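Local coordinates for protein tyrosyl-DNA phosphodiesterase 2 (Danio rerio, PDB 4F1H) that belongs to the endonuclease/exonuclease/phosphatase family, with a DNase I-like fold of packed mixed beta sheets, and carries a bound magnesium ion, at residues Y33-V38 and V56-F61; I100-F105 and K109-T114; R24-Y29 and P45-Y50. All coordinates share one frame; numbering follows the deposited sequence.

Contact 1 of 3, residues Y33-V38 and V56-F61; sequences YTPDVV and VSYLFF
Tyr58 reaches out of its strand and lays the hydroxyl end of its side chain on the Pro35 backbone, and nearly everything in this contact turns on that ring. Tyr58 OH donates to Pro35 O over 2.6 Å, a short bond made on a lone pair in the carbonyl plane, with a C=O...O angle of 139°. The carbonyl oxygen lies in the ring plane, beside the edge formed by CE2 and the hydroxyl. Tyr58 OH also sits 3.2 Å from Pro35 CD, and the proline and tyrosine side chains cross at about a right angle. Strands 37-43 and 58-62 belong to one mixed sheet of the DNase I-like fold but are not neighbours in it: strand 69-75 runs between them, and Tyr58 bridges the gap over Met73. The Tyr58 hydroxyl is also hydrogen-bonded to Arg75 of that middle strand, so two partners hold it. With CG anti to the carbonyl carbon (chi1 -69°), the ring leans across toward the segment 33-38. Further along, Val38 points toward segment 56-61 and meets the ring at about a right angle through one methyl, CG2 lying 4.0 Å from Tyr58 CE2. Asp36 turns its CB away from Tyr58, and its carboxylate pairs with Arg78 and takes the backbone N-H of Ser5.

Contact 2 of 3, residues I100-F105 and K109-T114; sequences IAQVTF and KLYLMT
The Tyr111 ring has the methyl CG2 of Ile100 over one face, 3.9 Å from the ring centroid and 19° off the normal, a CH-pi contact displaced toward the rim on the hydroxyl side. At the edge, near the ring plane, lie Gln102 NE2 and Met113 SD. The Gln102 amide is turned 62° from the ring and crosses it obliquely, CD resting 3.7 Å from Tyr111 CD2. Tyr111 has CG anti to its own N (chi1 -175°), which swings the ring along the hairpin until its OH is 3.4 Å from Ile100 CD1. Beyond the amide, a water accepts from Lys109 NZ and lies doubtfully close to Gln102 NE2; the ammonium also pairs with Asp144. Ile100, Gln102, Thr104, Lys109, Tyr111 and Met113 share this face of the sheet. On the other, Val103 CG2 packs 3.7 Å from Leu110 CB and also meets Leu112 CD1, while Phe105 CB touches Leu110 CD1. The backbones form a regular antiparallel beta hairpin: Ala101 and Leu112 are one hydrogen-bonded pair, with both bonds 2.8 Å between N and O, and Val103 and Leu110 are the next. Strand 80-88 flanks strand 97-105 as an antiparallel partner, and strand 145-150 runs parallel to strand 108-114, so the hairpin is inside its sheet; Val103 and Leu112 meet Leu74 of strand 69-75 in the other sheet.

Contact 3 of 3, residues R24-Y29 and P45-Y50; sequences RGLCSY and PAYVQY
This is a helix-helix contact made by long side chains reaching between well-separated axes: those of segments 24-29 and 45-50 come within 11.1 Å of each other, with their directions 41° apart. It joins helices 19-33 and 45-54 within the DNase I-like fold, and two tyrosines from the second helix do most of the spanning. Tyr50 points toward the first helix, with CG anti to the backbone N (chi1 -176°), and its hydroxyl oxygen OH ends 3.2 Å from Arg24 CG. The two side chains cross at about a right angle, the guanidinium plane standing 81° from the ring, and the phenol oxygen lies near the guanidinium plane at its edge. That proximity is not a bond: the Tyr50 OH is hydrogen-bonded to Arg54, while Arg24 NH1 forms a salt bridge with Asp21, so each polar end is occupied by a residue of its own helix. Beside the same ring, Cys27 SG makes an oblique sulfur-aromatic contact, 5.1 Å from the ring centroid and 4.0 Å from Tyr50 CE2. One turn earlier, Tyr47 comes in edge-on to Leu26, whose CD2 lies in the plane of the ring, 3.8 Å from Tyr47 CE1. The hydroxyl of Tyr47 is wedged against the leucine, its OH 3.4 Å from Leu26 CD2 and close to CB as well. Ala23 meets both tyrosines, and Val11 packs on Leu26 and Tyr47. Strand 37-43 connects the two helices along the chain, and Leu51 of helix 45-54 continues the packing onto Leu26 and Cys27.

How the contacts relate
From the N terminus, helix 19-33 supplies the first half of contact 3 and runs directly into segment 33-38, the first half of contact 1. The chain then follows strand 37-43 to helix 45-54, where contact 3 closes its loop, and contact 1 closes a little later at strand 58-62; the two loops therefore cross. Strand 37-43, following one helix and preceding the other, joins the helix pair to the six-stranded sheet. Contact 2 comes later in series, closing the short hairpin of the other sheet. It reaches contact 1 through Val37 against Leu112 and Asp36 beside Phe105, but stays about 12 Å, nearest atoms, from contact 3.

Contact 1 of 3, residues Y33-V38 and V56-F61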
ATOM      1  N   TYR B  33      18.993  -5.407  27.009  1.00 15.14           N
ATOM      2  CA  TYR B  33      19.119  -4.463  25.912  1.00 18.78           C
ATOM      3  C   TYR B  33      19.163  -2.994  26.340  1.00 16.63           C
ATOM      4  O   TYR B  33      19.592  -2.161  25.557  1.00 18.97           O
ATOM      5  CB  TYR B  33      18.010  -4.679  24.868  1.00 16.91           C
ATOM      6  CG  TYR B  33      18.298  -5.919  24.026  1.00 15.73           C
ATOM      7  CD1 TYR B  33      17.970  -7.196  24.493  1.00 18.27           C
ATOM      8  CD2 TYR B  33      18.906  -5.813  22.781  1.00 16.45           C
ATOM      9  CE1 TYR B  33      18.274  -8.351  23.727  1.00 16.25           C
ATOM     10  CE2 TYR B  33      19.209  -6.949  22.024  1.00 18.13           C
ATOM     11  CZ  TYR B  33      18.871  -8.212  22.511  1.00 15.69           C
ATOM     12  OH  TYR B  33      19.168  -9.369  21.793  1.00 16.89           O
ATOM     13  N   THR B  34      18.718  -2.707  27.568  1.00 17.78           N
ATOM     14  CA  THR B  34      18.680  -1.349  28.126  1.00 17.60           C
ATOM     15  C   THR B  34      18.342  -0.276  27.093  1.00 18.90           C
ATOM     16  O   THR B  34      19.096   0.689  26.892  1.00 19.05           O
ATOM     17  CB  THR B  34      19.995  -0.999  28.904  1.00 21.77           C
ATOM     18  OG1 THR B  34      21.116  -1.059  28.000  1.00 22.56           O
ATOM     19  CG2 THR B  34      20.175  -1.943  30.063  1.00 24.00           C
ATOM     20  N   PRO B  35      17.174  -0.422  26.429  1.00 14.39           N
ATOM     21  CA  PRO B  35      16.810   0.503  25.357  1.00 15.77           C
ATOM     22  C   PRO B  35      16.545   1.885  25.937  1.00 15.90           C
ATOM     23  O   PRO B  35      16.027   1.967  27.055  1.00 16.90           O
ATOM     24  CB  PRO B  35      15.496  -0.089  24.803  1.00 18.52           C
ATOM     25  CG  PRO B  35      14.963  -1.016  25.921  1.00 18.74           C
ATOM     26  CD  PRO B  35      16.193  -1.504  26.637  1.00 15.42           C
ATOM     27  N   ASP B  36      16.868   2.934  25.198  1.00 18.14           N
ATOM     28  CA  ASP B  36      16.466   4.301  25.580  1.00 16.99           C
ATOM     29  C   ASP B  36      14.946   4.521  25.598  1.00 18.12           C
ATOM     30  O   ASP B  36      14.451   5.266  26.436  1.00 17.00           O
ATOM     31  CB  ASP B  36      17.122   5.299  24.639  1.00 18.17           C
ATOM     32  CG  ASP B  36      18.634   5.156  24.660  1.00 25.22           C
ATOM     33  OD1 ASP B  36      19.187   5.025  25.784  1.00 24.43           O
ATOM     34  OD2 ASP B  36      19.257   5.117  23.568  1.00 22.59           O
ATOM     35  N   VAL B  37      14.233   3.845  24.705  1.00 14.73           N
ATOM     36  CA  VAL B  37      12.782   4.001  24.590  1.00 13.56           C
ATOM     37  C   VAL B  37      12.172   2.630  24.392  1.00 16.11           C
ATOM     38  O   VAL B  37      12.692   1.815  23.607  1.00 15.10           O
ATOM     39  CB  VAL B  37      12.382   4.881  23.392  1.00 15.97           C
ATOM     40  CG1 VAL B  37      10.864   5.191  23.410  1.00 16.94           C
ATOM     41  CG2 VAL B  37      13.168   6.229  23.391  1.00 17.57           C
ATOM     42  N   VAL B  38      11.064   2.370  25.075  1.00 16.52           N
ATOM     43  CA  VAL B  38      10.309   1.144  24.817  1.00 14.08           C
ATOM     44  C   VAL B  38       8.910   1.562  24.402  1.00 14.12           C
ATOM     45  O   VAL B  38       8.287   2.394  25.060  1.00 16.21           O
ATOM     46  CB  VAL B  38      10.190   0.252  26.051  1.00 14.92           C
ATOM     47  CG1 VAL B  38       9.659  -1.131  25.661  1.00 14.92           C
ATOM     48  CG2 VAL B  38      11.551   0.112  26.761  1.00 16.67           C
ATOM     49  N   VAL B  56      12.582   0.078  37.225  1.00 26.40           N
ATOM     50  CA  VAL B  56      12.632   1.374  37.894  1.00 29.10           C
ATOM     51  C   VAL B  56      13.509   2.420  37.188  1.00 24.95           C
ATOM     52  O   VAL B  56      13.474   3.603  37.541  1.00 32.07           O
ATOM     53  CB  VAL B  56      13.026   1.229  39.394  1.00 38.57           C
ATOM     54  CG1 VAL B  56      11.947   0.449  40.144  1.00 42.98           C
ATOM     55  CG2 VAL B  56      14.344   0.538  39.523  1.00 37.50           C
ATOM     56  N   SER B  57      14.257   2.006  36.164  1.00 21.79           N
ATOM     57  CA  SER B  57      15.050   2.934  35.377  1.00 21.93           C
ATOM     58  C   SER B  57      14.210   3.731  34.362  1.00 20.36           C
ATOM     59  O   SER B  57      14.757   4.613  33.692  1.00 19.32           O
ATOM     60  CB  SER B  57      16.107   2.172  34.592  1.00 26.48           C
ATOM     61  OG  SER B  57      17.051   1.615  35.481  1.00 36.78           O
ATOM     62  N   TYR B  58      12.912   3.415  34.275  1.00 19.37           N
ATOM     63  CA  TYR B  58      12.056   3.988  33.228  1.00 14.57           C
ATOM     64  C   TYR B  58      10.925   4.844  33.771  1.00 16.21           C
ATOM     65  O   TYR B  58      10.335   4.518  34.821  1.00 18.98           O
ATOM     66  CB  TYR B  58      11.467   2.872  32.337  1.00 15.39           C
ATOM     67  CG  TYR B  58      12.533   2.218  31.493  1.00 16.93           C
ATOM     68  CD1 TYR B  58      13.244   1.130  31.980  1.00 19.64           C
ATOM     69  CD2 TYR B  58      12.829   2.693  30.212  1.00 17.99           C
ATOM     70  CE1 TYR B  58      14.280   0.537  31.200  1.00 19.62           C
ATOM     71  CE2 TYR B  58      13.834   2.080  29.416  1.00 16.86           C
ATOM     72  CZ  TYR B  58      14.553   1.032  29.937  1.00 16.37           C
ATOM     73  OH  TYR B  58      15.551   0.468  29.128  1.00 19.96           O
ATOM     74  N   LEU B  59      10.631   5.909  33.026  1.00 15.68           N
ATOM     75  CA  LEU B  59       9.445   6.746  33.198  1.00 16.16           C
ATOM     76  C   LEU B  59       8.377   6.191  32.247  1.00 17.48           C
ATOM     77  O   LEU B  59       8.659   6.022  31.047  1.00 18.96           O
ATOM     78  CB  LEU B  59       9.817   8.179  32.819  1.00 16.31           C
ATOM     79  CG  LEU B  59       8.675   9.189  32.683  1.00 15.75           C
ATOM     80  CD1 LEU B  59       7.930   9.311  34.012  1.00 21.43           C
ATOM     81  CD2 LEU B  59       9.270  10.559  32.237  1.00 19.09           C
ATOM     82  N   PHE B  60       7.159   5.959  32.761  1.00 16.00           N
ATOM     83  CA  PHE B  60       6.098   5.270  31.996  1.00 14.93           C
ATOM     84  C   PHE B  60       4.990   6.252  31.584  1.00 18.52           C
ATOM     85  O   PHE B  60       4.535   7.056  32.415  1.00 20.44           O
ATOM     86  CB  PHE B  60       5.425   4.238  32.892  1.00 18.25           C
ATOM     87  CG  PHE B  60       6.177   2.948  33.035  1.00 21.20           C
ATOM     88  CD1 PHE B  60       7.336   2.885  33.793  1.00 26.12           C
ATOM     89  CD2 PHE B  60       5.686   1.788  32.451  1.00 21.27           C
ATOM     90  CE1 PHE B  60       8.036   1.689  33.938  1.00 24.06           C
ATOM     91  CE2 PHE B  60       6.372   0.574  32.610  1.00 22.48           C
ATOM     92  CZ  PHE B  60       7.556   0.536  33.352  1.00 23.04           C
ATOM     93  N   PHE B  61       4.528   6.164  30.327  1.00 13.82           N
ATOM     94  CA  PHE B  61       3.303   6.843  29.886  1.00 15.81           C
ATOM     95  C   PHE B  61       2.385   5.781  29.335  1.00 17.08           C
ATOM     96  O   PHE B  61       2.824   4.933  28.575  1.00 16.94           O
ATOM     97  CB  PHE B  61       3.642   7.861  28.808  1.00 17.38           C
ATOM     98  CG  PHE B  61       4.427   9.007  29.342  1.00 17.22           C
ATOM     99  CD1 PHE B  61       3.768  10.091  29.932  1.00 21.83           C
ATOM    100  CD2 PHE B  61       5.823   8.954  29.388  1.00 17.78           C
ATOM    101  CE1 PHE B  61       4.496  11.140  30.515  1.00 23.53           C
ATOM    102  CE2 PHE B  61       6.561  10.000  29.967  1.00 23.60           C
ATOM    103  CZ  PHE B  61       5.897  11.091  30.541  1.00 21.09           C
TER

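Contact 2 of 3, residues I100-F105 and K109-T114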
ATOM      1  N   ILE B 100       1.934  10.029  21.990  1.00 14.55           N
ATOM      2  CA  ILE B 100       3.106  10.773  21.521  1.00 17.46           C
ATOM      3  C   ILE B 100       3.819  11.294  22.754  1.00 17.62           C
ATOM      4  O   ILE B 100       3.181  11.847  23.636  1.00 20.02           O
ATOM      5  CB  ILE B 100       2.647  11.977  20.670  1.00 20.20           C
ATOM      6  CG1 ILE B 100       2.003  11.479  19.364  1.00 20.09           C
ATOM      7  CG2 ILE B 100       3.838  12.927  20.377  1.00 19.30           C
ATOM      8  CD1 ILE B 100       1.205  12.517  18.598  1.00 22.51           C
ATOM      9  N   ALA B 101       5.141  11.100  22.834  1.00 14.91           N
ATOM     10  CA  ALA B 101       5.979  11.719  23.881  1.00 15.93           C
ATOM     11  C   ALA B 101       7.086  12.484  23.195  1.00 18.51           C
ATOM     12  O   ALA B 101       7.797  11.935  22.349  1.00 16.01           O
ATOM     13  CB  ALA B 101       6.575  10.673  24.839  1.00 17.68           C
ATOM     14  N   GLN B 102       7.222  13.764  23.527  1.00 16.80           N
ATOM     15  CA  GLN B 102       8.323  14.590  23.019  1.00 18.01           C
ATOM     16  C   GLN B 102       9.391  14.633  24.089  1.00 18.23           C
ATOM     17  O   GLN B 102       9.100  14.820  25.256  1.00 19.05           O
ATOM     18  CB  GLN B 102       7.811  16.004  22.726  1.00 18.38           C
ATOM     19  CG  GLN B 102       6.712  15.977  21.698  1.00 19.97           C
ATOM     20  CD  GLN B 102       6.419  17.341  21.114  1.00 25.73           C
ATOM     21  OE1 GLN B 102       5.288  17.845  21.188  1.00 28.77           O
ATOM     22  NE2 GLN B 102       7.435  17.944  20.523  1.00 25.44           N
ATOM     23  N   VAL B 103      10.639  14.394  23.694  1.00 16.36           N
ATOM     24  CA  VAL B 103      11.727  14.274  24.644  1.00 18.50           C
ATOM     25  C   VAL B 103      12.985  14.905  24.036  1.00 17.76           C
ATOM     26  O   VAL B 103      12.988  15.231  22.844  1.00 18.55           O
ATOM     27  CB  VAL B 103      12.033  12.799  24.993  1.00 19.62           C
ATOM     28  CG1 VAL B 103      10.734  12.048  25.461  1.00 17.59           C
ATOM     29  CG2 VAL B 103      12.699  12.053  23.789  1.00 19.77           C
ATOM     30  N   THR B 104      14.037  15.099  24.847  1.00 21.18           N
ATOM     31  CA  THR B 104      15.362  15.415  24.281  1.00 19.85           C
ATOM     32  C   THR B 104      16.341  14.288  24.614  1.00 18.69           C
ATOM     33  O   THR B 104      16.269  13.681  25.689  1.00 21.08           O
ATOM     34  CB  THR B 104      15.959  16.784  24.748  1.00 23.42           C
ATOM     35  OG1 THR B 104      16.182  16.751  26.149  1.00 28.03           O
ATOM     36  CG2 THR B 104      15.009  17.907  24.474  1.00 20.76           C
ATOM     37  N   PHE B 105      17.239  14.001  23.676  1.00 22.24           N
ATOM     38  CA  PHE B 105      18.206  12.933  23.815  1.00 21.20           C
ATOM     39  C   PHE B 105      19.553  13.588  23.529  1.00 23.75           C
ATOM     40  O   PHE B 105      19.873  13.889  22.369  1.00 27.43           O
ATOM     41  CB  PHE B 105      17.869  11.840  22.785  1.00 21.82           C
ATOM     42  CG  PHE B 105      18.916  10.764  22.654  1.00 21.34           C
ATOM     43  CD1 PHE B 105      19.091   9.820  23.661  1.00 27.21           C
ATOM     44  CD2 PHE B 105      19.662  10.653  21.487  1.00 27.67           C
ATOM     45  CE1 PHE B 105      20.048   8.806  23.547  1.00 26.97           C
ATOM     46  CE2 PHE B 105      20.592   9.654  21.355  1.00 23.39           C
ATOM     47  CZ  PHE B 105      20.801   8.735  22.383  1.00 23.45           C
ATOM     48  N   LYS B 109      15.886  16.936  19.939  1.00 21.74           N
ATOM     49  CA  LYS B 109      14.478  16.671  20.197  1.00 22.13           C
ATOM     50  C   LYS B 109      14.089  15.398  19.461  1.00 19.75           C
ATOM     51  O   LYS B 109      14.425  15.246  18.284  1.00 20.77           O
ATOM     52  CB  LYS B 109      13.621  17.838  19.699  1.00 21.99           C
ATOM     53  CG  LYS B 109      12.180  17.734  20.130  1.00 26.78           C
ATOM     54  CD  LYS B 109      11.309  18.855  19.511  1.00 33.77           C
ATOM     55  CE  LYS B 109      11.473  20.186  20.236  1.00 37.40           C
ATOM     56  NZ  LYS B 109      10.650  21.250  19.557  1.00 32.60           N
ATOM     57  N   LEU B 110      13.380  14.492  20.153  1.00 19.72           N
ATOM     58  CA  LEU B 110      12.790  13.313  19.499  1.00 17.96           C
ATOM     59  C   LEU B 110      11.284  13.416  19.661  1.00 17.75           C
ATOM     60  O   LEU B 110      10.806  13.854  20.713  1.00 18.86           O
ATOM     61  CB  LEU B 110      13.244  11.991  20.130  1.00 16.86           C
ATOM     62  CG  LEU B 110      14.733  11.778  20.360  1.00 19.79           C
ATOM     63  CD1 LEU B 110      14.917  10.368  20.932  1.00 22.00           C
ATOM     64  CD2 LEU B 110      15.524  11.989  19.068  1.00 21.39           C
ATOM     65  N   TYR B 111      10.532  12.979  18.646  1.00 17.53           N
ATOM     66  CA  TYR B 111       9.071  13.016  18.730  1.00 19.62           C
ATOM     67  C   TYR B 111       8.698  11.533  18.631  1.00 18.41           C
ATOM     68  O   TYR B 111       8.766  10.966  17.539  1.00 19.95           O
ATOM     69  CB  TYR B 111       8.558  13.858  17.557  1.00 16.81           C
ATOM     70  CG  TYR B 111       7.082  14.154  17.482  1.00 22.75           C
ATOM     71  CD1 TYR B 111       6.233  13.323  16.762  1.00 23.91           C
ATOM     72  CD2 TYR B 111       6.551  15.320  18.041  1.00 22.13           C
ATOM     73  CE1 TYR B 111       4.858  13.607  16.637  1.00 23.09           C
ATOM     74  CE2 TYR B 111       5.164  15.613  17.939  1.00 25.41           C
ATOM     75  CZ  TYR B 111       4.340  14.758  17.231  1.00 27.30           C
ATOM     76  OH  TYR B 111       2.975  15.046  17.118  1.00 24.08           O
ATOM     77  N   LEU B 112       8.400  10.907  19.781  1.00 16.36           N
ATOM     78  CA  LEU B 112       8.208   9.451  19.875  1.00 19.91           C
ATOM     79  C   LEU B 112       6.725   9.117  19.800  1.00 18.33           C
ATOM     80  O   LEU B 112       5.897   9.758  20.447  1.00 18.02           O
ATOM     81  CB  LEU B 112       8.791   8.936  21.193  1.00 14.53           C
ATOM     82  CG  LEU B 112      10.266   9.329  21.374  1.00 14.66           C
ATOM     83  CD1 LEU B 112      10.648   9.061  22.820  1.00 16.14           C
ATOM     84  CD2 LEU B 112      11.197   8.599  20.423  1.00 18.94           C
ATOM     85  N   MET B 113       6.375   8.124  18.993  1.00 14.71           N
ATOM     86  CA  MET B 113       4.957   7.834  18.783  1.00 13.85           C
ATOM     87  C   MET B 113       4.708   6.338  18.773  1.00 14.65           C
ATOM     88  O   MET B 113       5.516   5.578  18.271  1.00 15.66           O
ATOM     89  CB  MET B 113       4.519   8.353  17.405  1.00 15.23           C
ATOM     90  CG  MET B 113       4.934   9.791  17.091  1.00 17.51           C
ATOM     91  SD  MET B 113       4.776  10.133  15.302  1.00 23.20           S
ATOM     92  CE  MET B 113       3.011   9.901  15.078  1.00 25.35           C
ATOM     93  N   THR B 114       3.576   5.928  19.344  1.00 13.21           N
ATOM     94  CA  THR B 114       3.167   4.510  19.215  1.00 14.70           C
ATOM     95  C   THR B 114       1.653   4.366  19.092  1.00 16.64           C
ATOM     96  O   THR B 114       0.852   5.182  19.564  1.00 15.05           O
ATOM     97  CB  THR B 114       3.695   3.608  20.375  1.00 15.30           C
ATOM     98  OG1 THR B 114       3.542   2.236  20.023  1.00 15.89           O
ATOM     99  CG2 THR B 114       2.980   3.871  21.709  1.00 14.11           C
TER
HETATM  100  O   HOH W   1       8.052  20.365  20.199  1.00 32.04           O

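Contact 3 of 3, residues R24-Y29 and P45-Y50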
ATOM      1  N   ARG B  24       7.928 -11.144  33.260  1.00 18.56           N
ATOM      2  CA  ARG B  24       9.293 -11.361  33.730  1.00 23.17           C
ATOM      3  C   ARG B  24      10.239 -11.572  32.559  1.00 18.71           C
ATOM      4  O   ARG B  24      11.392 -11.084  32.557  1.00 20.13           O
ATOM      5  CB  ARG B  24       9.332 -12.559  34.686  1.00 27.41           C
ATOM      6  CG  ARG B  24       9.505 -12.173  36.133  1.00 45.38           C
ATOM      7  CD  ARG B  24       9.835 -13.397  36.982  1.00 52.42           C
ATOM      8  NE  ARG B  24       8.735 -14.364  36.963  1.00 52.93           N
ATOM      9  CZ  ARG B  24       7.609 -14.222  37.665  1.00 58.33           C
ATOM     10  NH1 ARG B  24       6.647 -15.144  37.590  1.00 55.22           N
ATOM     11  NH2 ARG B  24       7.444 -13.152  38.446  1.00 56.34           N
ATOM     12  N   GLY B  25       9.753 -12.301  31.562  1.00 18.12           N
ATOM     13  CA  GLY B  25      10.472 -12.462  30.300  1.00 21.28           C
ATOM     14  C   GLY B  25      10.787 -11.124  29.644  1.00 22.78           C
ATOM     15  O   GLY B  25      11.925 -10.856  29.245  1.00 19.89           O
ATOM     16  N   LEU B  26       9.774 -10.268  29.514  1.00 18.42           N
ATOM     17  CA  LEU B  26      10.023  -8.958  28.938  1.00 18.49           C
ATOM     18  C   LEU B  26      11.063  -8.199  29.757  1.00 17.79           C
ATOM     19  O   LEU B  26      11.938  -7.559  29.199  1.00 18.35           O
ATOM     20  CB  LEU B  26       8.710  -8.145  28.828  1.00 18.18           C
ATOM     21  CG  LEU B  26       8.869  -6.675  28.443  1.00 20.81           C
ATOM     22  CD1 LEU B  26       9.464  -6.519  27.048  1.00 20.51           C
ATOM     23  CD2 LEU B  26       7.474  -5.992  28.521  1.00 22.72           C
ATOM     24  N   CYS B  27      10.952  -8.254  31.082  1.00 18.63           N
ATOM     25  CA  CYS B  27      11.892  -7.514  31.931  1.00 19.53           C
ATOM     26  C   CYS B  27      13.317  -8.000  31.748  1.00 18.24           C
ATOM     27  O   CYS B  27      14.268  -7.193  31.848  1.00 18.23           O
ATOM     28  CB  CYS B  27      11.512  -7.621  33.402  1.00 19.23           C
ATOM     29  SG  CYS B  27      10.028  -6.630  33.760  1.00 24.54           S
ATOM     30  N   SER B  28      13.480  -9.296  31.479  0.71 18.85           N
ATOM     31  CA  SER B  28      14.829  -9.839  31.216  0.71 19.95           C
ATOM     32  C   SER B  28      15.408  -9.218  29.940  0.71 19.07           C
ATOM     33  O   SER B  28      16.589  -8.849  29.882  0.71 18.37           O
ATOM     34  CB  SER B  28      14.789 -11.362  31.100  0.71 21.35           C
ATOM     35  OG  SER B  28      16.085 -11.892  30.827  0.71 22.87           O
ATOM     36  N   TYR B  29      14.563  -9.054  28.919  1.00 16.54           N
ATOM     37  CA  TYR B  29      14.998  -8.360  27.712  1.00 15.87           C
ATOM     38  C   TYR B  29      15.362  -6.931  27.963  1.00 17.62           C
ATOM     39  O   TYR B  29      16.350  -6.439  27.393  1.00 18.31           O
ATOM     40  CB  TYR B  29      13.981  -8.463  26.538  1.00 16.41           C
ATOM     41  CG  TYR B  29      14.020  -9.831  25.884  1.00 13.23           C
ATOM     42  CD1 TYR B  29      14.976 -10.134  24.913  1.00 20.13           C
ATOM     43  CD2 TYR B  29      13.127 -10.826  26.275  1.00 19.13           C
ATOM     44  CE1 TYR B  29      15.015 -11.421  24.338  1.00 18.89           C
ATOM     45  CE2 TYR B  29      13.147 -12.104  25.721  1.00 19.42           C
ATOM     46  CZ  TYR B  29      14.098 -12.392  24.749  1.00 22.06           C
ATOM     47  OH  TYR B  29      14.118 -13.690  24.244  1.00 25.90           O
ATOM     48  N   PRO B  45      -3.631  -3.500  32.930  1.00 19.51           N
ATOM     49  CA  PRO B  45      -3.151  -2.943  34.203  1.00 19.86           C
ATOM     50  C   PRO B  45      -2.282  -3.909  35.057  1.00 18.87           C
ATOM     51  O   PRO B  45      -1.285  -3.436  35.603  1.00 21.53           O
ATOM     52  CB  PRO B  45      -4.457  -2.587  34.931  1.00 21.39           C
ATOM     53  CG  PRO B  45      -5.399  -2.223  33.797  1.00 19.78           C
ATOM     54  CD  PRO B  45      -5.068  -3.225  32.698  1.00 18.06           C
ATOM     55  N   ALA B  46      -2.642  -5.191  35.139  1.00 21.11           N
ATOM     56  CA  ALA B  46      -1.834  -6.172  35.915  1.00 18.08           C
ATOM     57  C   ALA B  46      -0.405  -6.209  35.395  1.00 26.18           C
ATOM     58  O   ALA B  46       0.551  -6.255  36.159  1.00 26.56           O
ATOM     59  CB  ALA B  46      -2.445  -7.555  35.835  1.00 21.89           C
ATOM     60  N   TYR B  47      -0.271  -6.189  34.075  1.00 22.44           N
ATOM     61  CA  TYR B  47       1.034  -6.238  33.431  1.00 21.05           C
ATOM     62  C   TYR B  47       1.870  -4.979  33.709  1.00 18.94           C
ATOM     63  O   TYR B  47       3.041  -5.065  34.081  1.00 20.77           O
ATOM     64  CB  TYR B  47       0.803  -6.429  31.926  1.00 19.73           C
ATOM     65  CG  TYR B  47       1.992  -6.988  31.158  1.00 18.43           C
ATOM     66  CD1 TYR B  47       3.091  -6.178  30.877  1.00 18.99           C
ATOM     67  CD2 TYR B  47       1.984  -8.292  30.700  1.00 22.53           C
ATOM     68  CE1 TYR B  47       4.172  -6.676  30.166  1.00 18.64           C
ATOM     69  CE2 TYR B  47       3.085  -8.823  29.988  1.00 19.77           C
ATOM     70  CZ  TYR B  47       4.137  -7.986  29.710  1.00 17.99           C
ATOM     71  OH  TYR B  47       5.191  -8.517  29.015  1.00 18.16           O
ATOM     72  N   VAL B  48       1.277  -3.803  33.527  0.55 19.86           N
ATOM     73  CA  VAL B  48       2.037  -2.585  33.691  0.55 20.98           C
ATOM     74  C   VAL B  48       2.368  -2.386  35.178  0.55 22.74           C
ATOM     75  O   VAL B  48       3.388  -1.788  35.508  0.55 26.13           O
ATOM     76  CB  VAL B  48       1.332  -1.348  33.047  0.55 27.89           C
ATOM     77  CG1 VAL B  48       0.312  -0.746  33.986  0.55 26.26           C
ATOM     78  CG2 VAL B  48       2.367  -0.307  32.646  0.55 26.59           C
ATOM     79  N   GLN B  49       1.514  -2.929  36.052  1.00 26.36           N
ATOM     80  CA  GLN B  49       1.729  -2.909  37.502  1.00 30.85           C
ATOM     81  C   GLN B  49       3.048  -3.632  37.780  1.00 30.33           C
ATOM     82  O   GLN B  49       3.952  -3.079  38.428  1.00 34.38           O
ATOM     83  CB  GLN B  49       0.552  -3.590  38.231  1.00 37.06           C
ATOM     84  CG  GLN B  49       0.426  -3.258  39.718  1.00 45.28           C
ATOM     85  CD  GLN B  49      -0.781  -3.930  40.406  1.00 46.67           C
ATOM     86  OE1 GLN B  49      -1.825  -4.167  39.794  1.00 49.99           O
ATOM     87  NE2 GLN B  49      -0.629  -4.221  41.689  1.00 43.00           N
ATOM     88  N   TYR B  50       3.186  -4.837  37.232  1.00 22.77           N
ATOM     89  CA  TYR B  50       4.442  -5.569  37.385  1.00 27.71           C
ATOM     90  C   TYR B  50       5.665  -4.819  36.817  1.00 27.65           C
ATOM     91  O   TYR B  50       6.709  -4.710  37.477  1.00 29.01           O
ATOM     92  CB  TYR B  50       4.367  -6.966  36.786  1.00 30.00           C
ATOM     93  CG  TYR B  50       5.654  -7.690  37.076  1.00 40.53           C
ATOM     94  CD1 TYR B  50       5.994  -8.028  38.390  1.00 49.33           C
ATOM     95  CD2 TYR B  50       6.577  -7.952  36.069  1.00 42.22           C
ATOM     96  CE1 TYR B  50       7.199  -8.659  38.688  1.00 52.02           C
ATOM     97  CE2 TYR B  50       7.791  -8.596  36.357  1.00 48.47           C
ATOM     98  CZ  TYR B  50       8.087  -8.943  37.671  1.00 54.40           C
ATOM     99  OH  TYR B  50       9.277  -9.569  37.975  1.00 58.83           O
TER